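Local coordinates for protein clan CA, family C40, NlpC/P60 superfamily cysteine peptidase (PDB 6BIO) that probably cleaves peptide bonds in bacterial peptidoglycan as a cysteine peptidase, its NlpC/P60 domain preceded by a bacterial SH3 domain, at residues Asn94-Pro99 with Asp123-Ile128; Thr104-Val109 with Arg131-Tyr136; Ser13-Gln18 with Ile117-Cys122; Ile83-Gln88 with Leu142-Lys147. All blocks are in the same frame, centred on the assembly; numbering follows the deposited sequence.

Interaction 1 of 4, residues Asn94-Pro99 with Asp123-Ile128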
# COMPACT_ATOMS: atom_id res chain seq x y z
N ASN A 94 -11.75 20.90 12.95
CA ASN A 94 -12.78 21.16 11.96
C ASN A 94 -12.79 20.06 10.91
O ASN A 94 -11.74 19.56 10.48
CB ASN A 94 -12.52 22.48 11.24
CG ASN A 94 -12.79 23.68 12.11
OD1 ASN A 94 -13.73 23.69 12.92
ND2 ASN A 94 -11.97 24.69 11.97
N ILE A 95 -13.98 19.71 10.46
CA ILE A 95 -14.16 19.01 9.19
C ILE A 95 -14.15 20.08 8.09
O ILE A 95 -14.97 21.00 8.13
CB ILE A 95 -15.47 18.19 9.17
CG1 ILE A 95 -15.40 17.05 10.17
CG2 ILE A 95 -15.71 17.64 7.74
CD1 ILE A 95 -16.72 16.35 10.38
N TYR A 96 -13.24 19.94 7.13
CA TYR A 96 -13.08 20.90 6.03
C TYR A 96 -13.65 20.33 4.73
O TYR A 96 -13.76 19.11 4.55
CB TYR A 96 -11.61 21.25 5.84
CG TYR A 96 -11.05 22.07 6.96
CD1 TYR A 96 -11.41 23.39 7.10
CD2 TYR A 96 -10.20 21.51 7.87
CE1 TYR A 96 -10.90 24.15 8.11
CE2 TYR A 96 -9.64 22.24 8.88
CZ TYR A 96 -10.03 23.58 9.01
OH TYR A 96 -9.51 24.38 10.01
N SER A 97 -13.94 21.21 3.79
CA SER A 97 -14.52 20.83 2.51
C SER A 97 -13.54 20.04 1.63
O SER A 97 -13.98 19.33 0.74
CB SER A 97 -15.00 22.04 1.73
OG SER A 97 -13.92 22.92 1.50
N GLU A 98 -12.24 20.20 1.87
CA GLU A 98 -11.20 19.57 1.07
C GLU A 98 -9.95 19.43 1.93
O GLU A 98 -9.79 20.15 2.94
CB GLU A 98 -10.87 20.38 -0.19
CG GLU A 98 -10.40 21.81 0.12
CD GLU A 98 -10.08 22.61 -1.13
OE1 GLU A 98 -10.88 22.59 -2.10
OE2 GLU A 98 -9.04 23.26 -1.15
N PRO A 99 -9.01 18.56 1.54
CA PRO A 99 -7.79 18.37 2.32
C PRO A 99 -6.73 19.36 1.88
O PRO A 99 -5.80 19.03 1.14
CB PRO A 99 -7.40 16.93 2.00
CG PRO A 99 -7.90 16.68 0.63
CD PRO A 99 -9.20 17.49 0.54
N ASP A 123 -3.82 13.25 1.78
CA ASP A 123 -2.88 14.37 1.85
C ASP A 123 -2.84 15.01 3.23
O ASP A 123 -2.86 16.24 3.38
CB ASP A 123 -3.21 15.41 0.78
CG ASP A 123 -3.15 14.83 -0.62
OD1 ASP A 123 -2.46 13.84 -0.85
OD2 ASP A 123 -3.83 15.35 -1.49
N GLY A 124 -2.77 14.16 4.26
CA GLY A 124 -2.67 14.63 5.64
C GLY A 124 -3.98 14.65 6.39
O GLY A 124 -4.00 15.05 7.56
N PHE A 125 -5.05 14.12 5.78
CA PHE A 125 -6.41 14.12 6.32
C PHE A 125 -7.04 12.75 6.15
O PHE A 125 -6.67 11.99 5.26
CB PHE A 125 -7.32 15.13 5.59
CG PHE A 125 -6.90 16.58 5.72
CD1 PHE A 125 -5.85 17.10 4.97
CD2 PHE A 125 -7.67 17.47 6.50
CE1 PHE A 125 -5.53 18.45 5.08
CE2 PHE A 125 -7.33 18.80 6.61
CZ PHE A 125 -6.26 19.29 5.88
N TYR A 126 -8.04 12.43 6.99
CA TYR A 126 -9.04 11.40 6.69
C TYR A 126 -10.27 12.11 6.14
O TYR A 126 -10.56 13.26 6.51
CB TYR A 126 -9.47 10.62 7.94
CG TYR A 126 -8.42 9.70 8.54
CD1 TYR A 126 -8.23 8.42 8.04
CD2 TYR A 126 -7.60 10.13 9.58
CE1 TYR A 126 -7.29 7.59 8.56
CE2 TYR A 126 -6.66 9.28 10.13
CZ TYR A 126 -6.51 8.01 9.61
OH TYR A 126 -5.59 7.13 10.08
N ARG A 127 -11.06 11.39 5.37
CA ARG A 127 -12.41 11.84 5.07
C ARG A 127 -13.33 11.09 6.00
O ARG A 127 -13.21 9.88 6.14
CB ARG A 127 -12.80 11.60 3.61
CG ARG A 127 -14.07 12.37 3.23
CD ARG A 127 -14.38 12.35 1.72
NE ARG A 127 -14.71 11.02 1.25
CZ ARG A 127 -15.94 10.52 1.20
NH1 ARG A 127 -16.12 9.29 0.75
NH2 ARG A 127 -16.98 11.24 1.61
N ILE A 128 -14.23 11.83 6.67
CA ILE A 128 -15.07 11.25 7.72
C ILE A 128 -16.51 11.71 7.59
O ILE A 128 -16.83 12.69 6.91
CB ILE A 128 -14.58 11.55 9.16
CG1 ILE A 128 -14.66 13.05 9.48
CG2 ILE A 128 -13.20 11.02 9.41
CD1 ILE A 128 -14.65 13.38 10.95
O HOH W 1 -3.23 18.72 2.19
O HOH W 2 -4.99 17.75 -1.25

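Interaction 2 of 4, residues Thr104-Val109 with Arg131-Tyr136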
# COMPACT_ATOMS: atom_id res chain seq x y z
N THR A 104 -13.40 25.33 3.26
CA THR A 104 -14.42 25.88 4.14
C THR A 104 -14.71 24.88 5.25
O THR A 104 -14.38 23.67 5.16
CB THR A 104 -15.68 26.27 3.36
OG1 THR A 104 -16.17 25.14 2.62
CG2 THR A 104 -15.40 27.46 2.40
N ILE A 105 -15.34 25.36 6.31
CA ILE A 105 -15.67 24.55 7.47
C ILE A 105 -17.02 23.89 7.23
O ILE A 105 -18.05 24.56 7.10
CB ILE A 105 -15.66 25.37 8.76
CG1 ILE A 105 -14.26 25.89 9.06
CG2 ILE A 105 -16.11 24.50 9.93
CD1 ILE A 105 -14.25 26.89 10.17
N VAL A 106 -17.04 22.57 7.25
CA VAL A 106 -18.28 21.83 7.17
C VAL A 106 -18.91 21.74 8.55
O VAL A 106 -20.11 22.00 8.73
CB VAL A 106 -18.04 20.43 6.57
CG1 VAL A 106 -19.34 19.62 6.56
CG2 VAL A 106 -17.45 20.55 5.20
N ARG A 107 -18.09 21.38 9.54
CA ARG A 107 -18.58 21.19 10.89
C ARG A 107 -17.42 21.14 11.88
O ARG A 107 -16.42 20.46 11.64
CB ARG A 107 -19.35 19.86 10.93
CG ARG A 107 -19.93 19.40 12.24
CD ARG A 107 -20.98 20.37 12.73
NE ARG A 107 -21.97 19.79 13.68
CZ ARG A 107 -21.81 19.70 15.00
NH1 ARG A 107 -20.66 20.06 15.59
NH2 ARG A 107 -22.81 19.20 15.73
N TYR A 108 -17.58 21.84 13.00
CA TYR A 108 -16.68 21.71 14.13
C TYR A 108 -16.92 20.36 14.81
O TYR A 108 -18.06 19.91 14.96
CB TYR A 108 -16.97 22.83 15.13
CG TYR A 108 -16.26 22.66 16.43
CD1 TYR A 108 -14.88 22.91 16.52
CD2 TYR A 108 -16.95 22.22 17.56
CE1 TYR A 108 -14.22 22.74 17.72
CE2 TYR A 108 -16.30 22.07 18.77
CZ TYR A 108 -14.96 22.33 18.85
OH TYR A 108 -14.36 22.13 20.07
N VAL A 109 -15.84 19.70 15.19
CA VAL A 109 -15.91 18.40 15.86
C VAL A 109 -15.23 18.48 17.21
O VAL A 109 -14.00 18.67 17.26
CB VAL A 109 -15.25 17.30 15.01
CG1 VAL A 109 -15.45 15.99 15.68
CG2 VAL A 109 -15.83 17.26 13.63
N ARG A 131 -21.96 12.73 12.49
CA ARG A 131 -23.36 13.18 12.64
C ARG A 131 -23.98 13.56 11.29
O ARG A 131 -24.82 14.46 11.22
CB ARG A 131 -23.50 14.39 13.60
CG ARG A 131 -23.18 14.19 15.07
CD ARG A 131 -23.34 15.54 15.86
NE ARG A 131 -24.70 16.09 15.82
CZ ARG A 131 -25.73 15.53 16.42
NH1 ARG A 131 -25.57 14.39 17.09
NH2 ARG A 131 -26.93 16.10 16.35
N GLY A 132 -23.57 12.91 10.19
CA GLY A 132 -24.08 13.25 8.89
C GLY A 132 -23.27 14.29 8.14
O GLY A 132 -23.51 14.48 6.94
N TYR A 133 -22.35 14.99 8.80
CA TYR A 133 -21.50 16.00 8.19
C TYR A 133 -20.26 15.30 7.63
O TYR A 133 -19.60 14.53 8.35
CB TYR A 133 -21.06 17.05 9.22
CG TYR A 133 -22.22 17.87 9.76
CD1 TYR A 133 -22.64 19.03 9.12
CD2 TYR A 133 -22.91 17.47 10.88
CE1 TYR A 133 -23.71 19.76 9.58
CE2 TYR A 133 -23.98 18.23 11.37
CZ TYR A 133 -24.36 19.33 10.71
OH TYR A 133 -25.43 20.03 11.24
N ILE A 134 -19.93 15.59 6.38
CA ILE A 134 -18.92 14.83 5.64
C ILE A 134 -17.79 15.76 5.19
O ILE A 134 -18.04 16.84 4.65
CB ILE A 134 -19.59 14.15 4.43
CG1 ILE A 134 -20.61 13.09 4.91
CG2 ILE A 134 -18.54 13.48 3.53
CD1 ILE A 134 -21.64 12.80 3.88
N GLY A 135 -16.56 15.32 5.39
CA GLY A 135 -15.45 16.10 4.91
C GLY A 135 -14.14 15.64 5.54
O GLY A 135 -14.05 14.51 6.05
N TYR A 136 -13.15 16.53 5.49
CA TYR A 136 -11.77 16.14 5.76
C TYR A 136 -11.29 16.67 7.10
O TYR A 136 -11.41 17.86 7.39
CB TYR A 136 -10.85 16.66 4.63
CG TYR A 136 -11.16 15.97 3.31
CD1 TYR A 136 -12.17 16.42 2.47
CD2 TYR A 136 -10.49 14.81 2.94
CE1 TYR A 136 -12.47 15.78 1.30
CE2 TYR A 136 -10.77 14.16 1.77
CZ TYR A 136 -11.75 14.63 0.94
OH TYR A 136 -12.02 13.96 -0.21

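Interaction 3 of 4, residues Ser13-Gln18 with Ile117-Cys122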
# COMPACT_ATOMS: atom_id res chain seq x y z
N SER A 13 -6.41 21.89 -3.48
CA SER A 13 -6.49 20.44 -3.57
C SER A 13 -7.28 20.00 -4.80
O SER A 13 -8.30 20.60 -5.13
CB SER A 13 -7.16 19.83 -2.34
OG SER A 13 -7.27 18.42 -2.51
N SER A 14 -6.75 19.00 -5.49
CA SER A 14 -7.46 18.31 -6.55
C SER A 14 -7.94 16.93 -6.11
O SER A 14 -8.36 16.13 -6.96
CB SER A 14 -6.60 18.18 -7.81
OG SER A 14 -5.54 17.24 -7.60
N TYR A 15 -7.92 16.65 -4.80
CA TYR A 15 -8.20 15.31 -4.31
C TYR A 15 -9.68 14.99 -4.49
O TYR A 15 -10.54 15.68 -3.95
CB TYR A 15 -7.80 15.21 -2.84
CG TYR A 15 -7.79 13.78 -2.30
CD1 TYR A 15 -8.93 13.21 -1.78
CD2 TYR A 15 -6.66 13.01 -2.36
CE1 TYR A 15 -8.94 11.90 -1.32
CE2 TYR A 15 -6.65 11.71 -1.92
CZ TYR A 15 -7.79 11.14 -1.42
OH TYR A 15 -7.70 9.80 -1.02
N GLN A 16 -9.97 13.94 -5.27
CA GLN A 16 -11.34 13.59 -5.56
C GLN A 16 -11.93 12.72 -4.45
O GLN A 16 -11.24 11.96 -3.76
CB GLN A 16 -11.38 12.85 -6.90
CG GLN A 16 -10.87 13.66 -8.07
CD GLN A 16 -11.65 14.95 -8.28
OE1 GLN A 16 -12.88 14.94 -8.42
NE2 GLN A 16 -10.93 16.07 -8.30
N THR A 17 -13.24 12.85 -4.27
CA THR A 17 -13.94 12.06 -3.27
C THR A 17 -13.81 10.58 -3.56
O THR A 17 -14.11 10.11 -4.67
CB THR A 17 -15.40 12.47 -3.27
OG1 THR A 17 -15.47 13.90 -3.20
CG2 THR A 17 -16.15 11.85 -2.11
N GLN A 18 -13.30 9.85 -2.56
CA GLN A 18 -13.04 8.43 -2.69
C GLN A 18 -13.53 7.70 -1.45
O GLN A 18 -13.72 8.29 -0.39
CB GLN A 18 -11.55 8.17 -2.87
CG GLN A 18 -11.04 8.69 -4.18
CD GLN A 18 -9.52 8.84 -4.22
OE1 GLN A 18 -8.78 7.85 -4.24
NE2 GLN A 18 -9.05 10.08 -4.29
N ILE A 117 -14.59 6.82 9.51
CA ILE A 117 -13.66 7.05 8.42
C ILE A 117 -14.23 6.48 7.13
O ILE A 117 -14.56 5.29 7.05
CB ILE A 117 -12.27 6.45 8.74
CG1 ILE A 117 -11.60 7.21 9.89
CG2 ILE A 117 -11.40 6.36 7.47
CD1 ILE A 117 -10.40 6.53 10.49
N LEU A 118 -14.22 7.31 6.08
CA LEU A 118 -14.66 6.98 4.74
C LEU A 118 -13.52 6.89 3.75
O LEU A 118 -13.67 6.21 2.72
CB LEU A 118 -15.65 8.03 4.22
CG LEU A 118 -16.88 8.26 5.12
CD1 LEU A 118 -17.78 9.32 4.50
CD2 LEU A 118 -17.67 7.03 5.36
N ASP A 119 -12.40 7.58 4.00
CA ASP A 119 -11.22 7.52 3.14
C ASP A 119 -10.04 7.89 4.01
O ASP A 119 -10.20 8.53 5.06
CB ASP A 119 -11.35 8.46 1.92
CG ASP A 119 -10.30 8.23 0.89
OD1 ASP A 119 -9.65 7.15 0.84
OD2 ASP A 119 -10.12 9.13 0.03
N PHE A 120 -8.86 7.45 3.58
CA PHE A 120 -7.65 7.59 4.36
C PHE A 120 -6.52 8.11 3.49
O PHE A 120 -6.55 8.01 2.28
CB PHE A 120 -7.24 6.27 5.02
CG PHE A 120 -6.79 5.24 4.01
CD1 PHE A 120 -7.71 4.56 3.23
CD2 PHE A 120 -5.45 4.98 3.79
CE1 PHE A 120 -7.34 3.69 2.27
CE2 PHE A 120 -5.05 4.07 2.80
CZ PHE A 120 -5.99 3.43 2.05
N ASN A 121 -5.46 8.61 4.13
CA ASN A 121 -4.26 9.06 3.44
C ASN A 121 -4.58 10.15 2.45
O ASN A 121 -3.97 10.25 1.39
CB ASN A 121 -3.49 7.91 2.80
CG ASN A 121 -2.08 8.27 2.39
OD1 ASN A 121 -1.45 9.14 2.97
ND2 ASN A 121 -1.55 7.54 1.42
N CYS A 122 -5.51 11.03 2.84
CA CYS A 122 -5.95 12.12 1.96
C CYS A 122 -5.08 13.36 2.18
O CYS A 122 -5.51 14.36 2.73
CB CYS A 122 -7.42 12.46 2.19
SG CYS A 122 -8.52 11.05 2.45
O HOH W 3 -12.18 11.04 -0.15

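Interaction 4 of 4, residues Ile83-Gln88 with Leu142-Lys147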
# COMPACT_ATOMS: atom_id res chain seq x y z
N ILE A 83 -15.56 -0.36 2.61
CA ILE A 83 -15.22 -0.42 4.02
C ILE A 83 -15.39 0.96 4.61
O ILE A 83 -14.86 1.93 4.06
CB ILE A 83 -13.72 -0.79 4.14
CG1 ILE A 83 -13.43 -2.19 3.58
CG2 ILE A 83 -13.20 -0.58 5.57
CD1 ILE A 83 -14.07 -3.29 4.39
N THR A 84 -16.05 1.04 5.77
CA THR A 84 -15.98 2.24 6.61
C THR A 84 -15.45 1.85 7.98
O THR A 84 -15.66 0.73 8.44
CB THR A 84 -17.32 3.00 6.70
OG1 THR A 84 -18.29 2.20 7.37
CG2 THR A 84 -17.82 3.34 5.29
N ILE A 85 -14.78 2.78 8.65
CA ILE A 85 -14.02 2.47 9.86
C ILE A 85 -14.43 3.38 11.03
O ILE A 85 -14.10 4.57 11.04
CB ILE A 85 -12.50 2.54 9.60
CG1 ILE A 85 -12.11 1.65 8.43
CG2 ILE A 85 -11.75 2.15 10.85
CD1 ILE A 85 -10.69 1.86 7.94
N PRO A 86 -15.11 2.86 12.05
CA PRO A 86 -15.43 3.69 13.22
C PRO A 86 -14.20 4.03 14.02
O PRO A 86 -13.32 3.19 14.21
CB PRO A 86 -16.34 2.77 14.04
CG PRO A 86 -16.86 1.78 13.08
CD PRO A 86 -15.76 1.55 12.09
N THR A 87 -14.15 5.26 14.52
CA THR A 87 -13.08 5.68 15.42
C THR A 87 -13.63 6.86 16.25
O THR A 87 -14.83 7.16 16.21
CB THR A 87 -11.79 5.97 14.63
OG1 THR A 87 -10.72 6.22 15.56
CG2 THR A 87 -11.94 7.12 13.69
N GLN A 88 -12.73 7.53 16.96
CA GLN A 88 -13.07 8.73 17.72
C GLN A 88 -11.98 9.78 17.55
O GLN A 88 -10.82 9.46 17.31
CB GLN A 88 -13.31 8.43 19.19
CG GLN A 88 -12.08 8.05 19.93
CD GLN A 88 -12.41 7.93 21.41
OE1 GLN A 88 -11.90 8.70 22.25
NE2 GLN A 88 -13.31 7.00 21.73
N LEU A 142 -7.53 12.08 14.89
CA LEU A 142 -8.25 10.83 15.11
C LEU A 142 -7.39 9.80 15.80
O LEU A 142 -6.17 9.77 15.60
CB LEU A 142 -8.73 10.22 13.78
CG LEU A 142 -9.70 11.11 12.99
CD1 LEU A 142 -10.31 10.31 11.84
CD2 LEU A 142 -10.83 11.71 13.87
N GLN A 143 -8.04 8.92 16.56
CA GLN A 143 -7.34 7.85 17.28
C GLN A 143 -6.78 6.81 16.31
O GLN A 143 -5.62 6.40 16.45
CB GLN A 143 -8.29 7.20 18.29
CG GLN A 143 -7.76 5.96 19.00
CD GLN A 143 -6.56 6.24 19.83
OE1 GLN A 143 -6.44 7.29 20.48
NE2 GLN A 143 -5.62 5.29 19.83
N TYR A 144 -7.59 6.41 15.31
CA TYR A 144 -7.22 5.36 14.36
C TYR A 144 -6.05 5.82 13.52
O TYR A 144 -6.02 6.95 13.04
CB TYR A 144 -8.41 5.06 13.46
CG TYR A 144 -8.19 3.94 12.44
CD1 TYR A 144 -7.64 4.20 11.18
CD2 TYR A 144 -8.54 2.62 12.73
CE1 TYR A 144 -7.44 3.18 10.25
CE2 TYR A 144 -8.31 1.61 11.86
CZ TYR A 144 -7.77 1.88 10.60
OH TYR A 144 -7.54 0.93 9.66
N LYS A 145 -5.12 4.90 13.26
CA LYS A 145 -3.97 5.13 12.39
C LYS A 145 -3.97 4.07 11.29
O LYS A 145 -4.02 2.87 11.59
CB LYS A 145 -2.67 5.05 13.20
CG LYS A 145 -2.57 6.00 14.33
CD LYS A 145 -2.19 7.36 13.84
CE LYS A 145 -2.10 8.33 15.02
NZ LYS A 145 -3.45 8.72 15.47
N TRP A 146 -3.94 4.50 10.04
CA TRP A 146 -3.99 3.54 8.94
C TRP A 146 -2.65 2.88 8.69
O TRP A 146 -2.60 1.80 8.10
CB TRP A 146 -4.53 4.22 7.67
CG TRP A 146 -3.62 5.22 7.05
CD1 TRP A 146 -3.49 6.57 7.33
CD2 TRP A 146 -2.66 4.92 6.05
NE1 TRP A 146 -2.50 7.10 6.55
CE2 TRP A 146 -1.99 6.11 5.74
CE3 TRP A 146 -2.34 3.76 5.32
CZ2 TRP A 146 -1.00 6.16 4.75
CZ3 TRP A 146 -1.37 3.83 4.36
CH2 TRP A 146 -0.72 5.00 4.09
N LYS A 147 -1.57 3.48 9.16
CA LYS A 147 -0.25 2.87 9.14
C LYS A 147 0.45 3.18 10.46
O LYS A 147 0.00 4.04 11.24
CB LYS A 147 0.59 3.32 7.93
CG LYS A 147 0.99 4.78 7.94
CD LYS A 147 1.90 5.09 6.77
CE LYS A 147 2.23 6.57 6.68
NZ LYS A 147 2.96 6.89 5.45

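Interaction 1 of 4, residues Asn94-Pro99 with Asp123-Ile128
Inside the bacterial SH3 domain, the end of strand 93-96 and the loop after it lie across strand 125-130, and Pro-99 settles on the ring of Phe-125. Pro-99 CA stands 3.7 Å from the centroid of that ring in a CH-pi contact, 20° off the normal, while CB of the proline comes within 3.4 Å of Phe-125 CD1. The edge of the same ring faces Tyr-96, whose CD2 lies 4.1 Å from Phe-125 CE2. Tyr-96 is itself steadied from within its own strand: Asn-94 ND2 donates an almost straight bond (174°) to its OH, and Asn-94 CB sits over one face of the tyrosine. Further along, Ile-95 and Ile-128 meet through their ends, CD1 to CD1 at 3.7 Å. No direct hydrogen bond joins the two segments; instead two waters each donate to Pro-99 O, and one donates its other hydrogen to Asp-123 O, the other to Asp-123 OD2. Around this largely buried contact, strand 105-109 pairs with 93-96 and packs on Ile-95, strand 133-138 brings Tyr-136 against Pro-99 and Leu-138 against Phe-125, and strand 114-122 flanks 125-130 in the sheet.

Interaction 2 of 4, residues Thr104-Val109 with Arg131-Tyr136
Arg-107 lays its aliphatic chain over one face of the Tyr-133 ring, with CD above the ring centre, 3.8 Å from the centroid and only 7° off the normal. Its chain bends at chi2 (64°) after leaving CB with CG anti to the backbone N, and this kink keeps CB, CG, CD and NE all close to the ring. The guanidinium does not lie flat on the tyrosine: the two planes are 70° apart, and it presents its edge, NE being 3.4 Å from Tyr-133 CE2. Beyond NE the group is turned back to its own strand, where NH1 donates to Tyr-108 O at 2.7 Å. The other terminal nitrogen, NH2, comes to 3.6 Å from Arg-131 NE, a close approach of like charges at the surface. Val-106 completes the contact with CG1 3.6 Å from Ile-134 O and 4.1 Å from Tyr-133 CB. Val-106 and Arg-107 both face Ile-95, forming a classic beta bulge where the chain turns a corner. Within the bacterial SH3 domain, which holds both segments, strand 93-96 pairs with 105-109 here, Tyr-130 of strand 125-130 touches Arg-107, and strand 133-138 forms an outer edge of the large antiparallel sheet.

Interaction 3 of 4, residues Ser13-Gln18 with Ile117-Cys122
The loop 15-18 runs roughly antiparallel to residues 118-122, the two directions 156° apart, with Gln-18 nearest Asp-119 and Tyr-15 nearest Cys-122 in CA register. The strand belongs to the bacterial SH3 domain and carries a classic beta bulge, Leu-118 and Asp-119 both facing Arg-127; the loop leads into strand 19-23. Tyr-15 reaches across with CG anti to its backbone N (chi1 -169°), and Asp-119 comes to meet it from the opposite direction. Tyr-15 OH donates to Asp-119 OD2 at 2.7 Å, arriving on the syn side but 31° out of the carboxylate plane. The same oxygen takes a second bond from water 3, which in turn accepts from Gln-18 N, so the water joins loop backbone to strand side chain. Asp-119 OD1 is engaged too, with His-55, and both carboxylate oxygens of this buried acid are therefore held.

The tyrosine ring is sandwiched. Over one face lies Gln-18 NE2, 3.3 Å above the plane toward the rim, its amide fixed by a bond from NE2 to Gln-16 O and by Arg-67, which bonds OE1. Over the opposite face sits Cys-122, with CB 4.1 Å from the ring centroid in a CH-pi contact, and SG at an oblique angle in a sulfur-aromatic contact. Just ahead of the tyrosine an ST turn sets its backbone: Tyr-15 N donates to Ser-13 OG at 3.0 Å.

Interaction 4 of 4, residues Ile83-Gln88 with Leu142-Lys147
Two side chains leave their backbones in the same way here: Thr-87 places OG1 anti to its N (chi1 -173°), and Tyr-144 does likewise with CG (chi1 -178°). The threonine hydroxyl is thereby aimed at the loop, and the tyrosine ring swings back along strand 80-88 to Ile-85. Tyr-144 N donates to Thr-87 OG1 at 3.1 Å, with an N-H...O angle of 136° that makes the bond distinctly bent. Next to it, Gln-143 N donates to Gln-88 O at 2.9 Å, a much straighter bond, its donor almost in line with the C=O bond. Two successive loop amides are thus taken up by two successive strand residues, one through a side-chain oxygen and the other through a carbonyl.

Strand 80-88 pairs with 114-122, a strand of the bacterial SH3 domain, in the large antiparallel sheet, and 142-147 lies in the loop between strand 133-138 and helix 154-163. Toward Ile-85 the contact turns apolar. The side chains of Ile-85 and Tyr-144 cross at about a right angle, with CG2 over one face of the ring toward the rim, 3.6 Å from Tyr-144 CE2, while CD1 of the isoleucine lies by CZ and the hydroxyl. Thr-87 CG2 also touches Leu-142 CD1 at 4.0 Å. Tyr-126 of strand 125-130 lies against both Leu-142 and Tyr-144, and Lys-147 NZ forms a salt bridge with Asp-154 of helix 154-163.

Each contact has one segment in the large antiparallel sheet, and strand 125-130 belongs to or touches all four. Interactions 1 and 2, centres 9 Å apart, share two pairs of adjoining strands: Ile-95 O meets Val-106 N at 2.7 Å, and Ile-128 N meets Gly-135 O at 2.8 Å. Interaction 3 lies 7 Å from interaction 1, centre to centre, with Arg-127 NH1 hydrogen-bonded to Gln-18 O. Interaction 4 joins interaction 3 through Ile-117 N and Ile-85 O, and interaction 1 through Tyr-126 OH, 3.0 Å from Tyr-144 O. Trp-146 meets Phe-120 and touches Asp-194 of the peptidase domain, which also bonds Asn-121 ND2; interactions 2 and 4 do not touch.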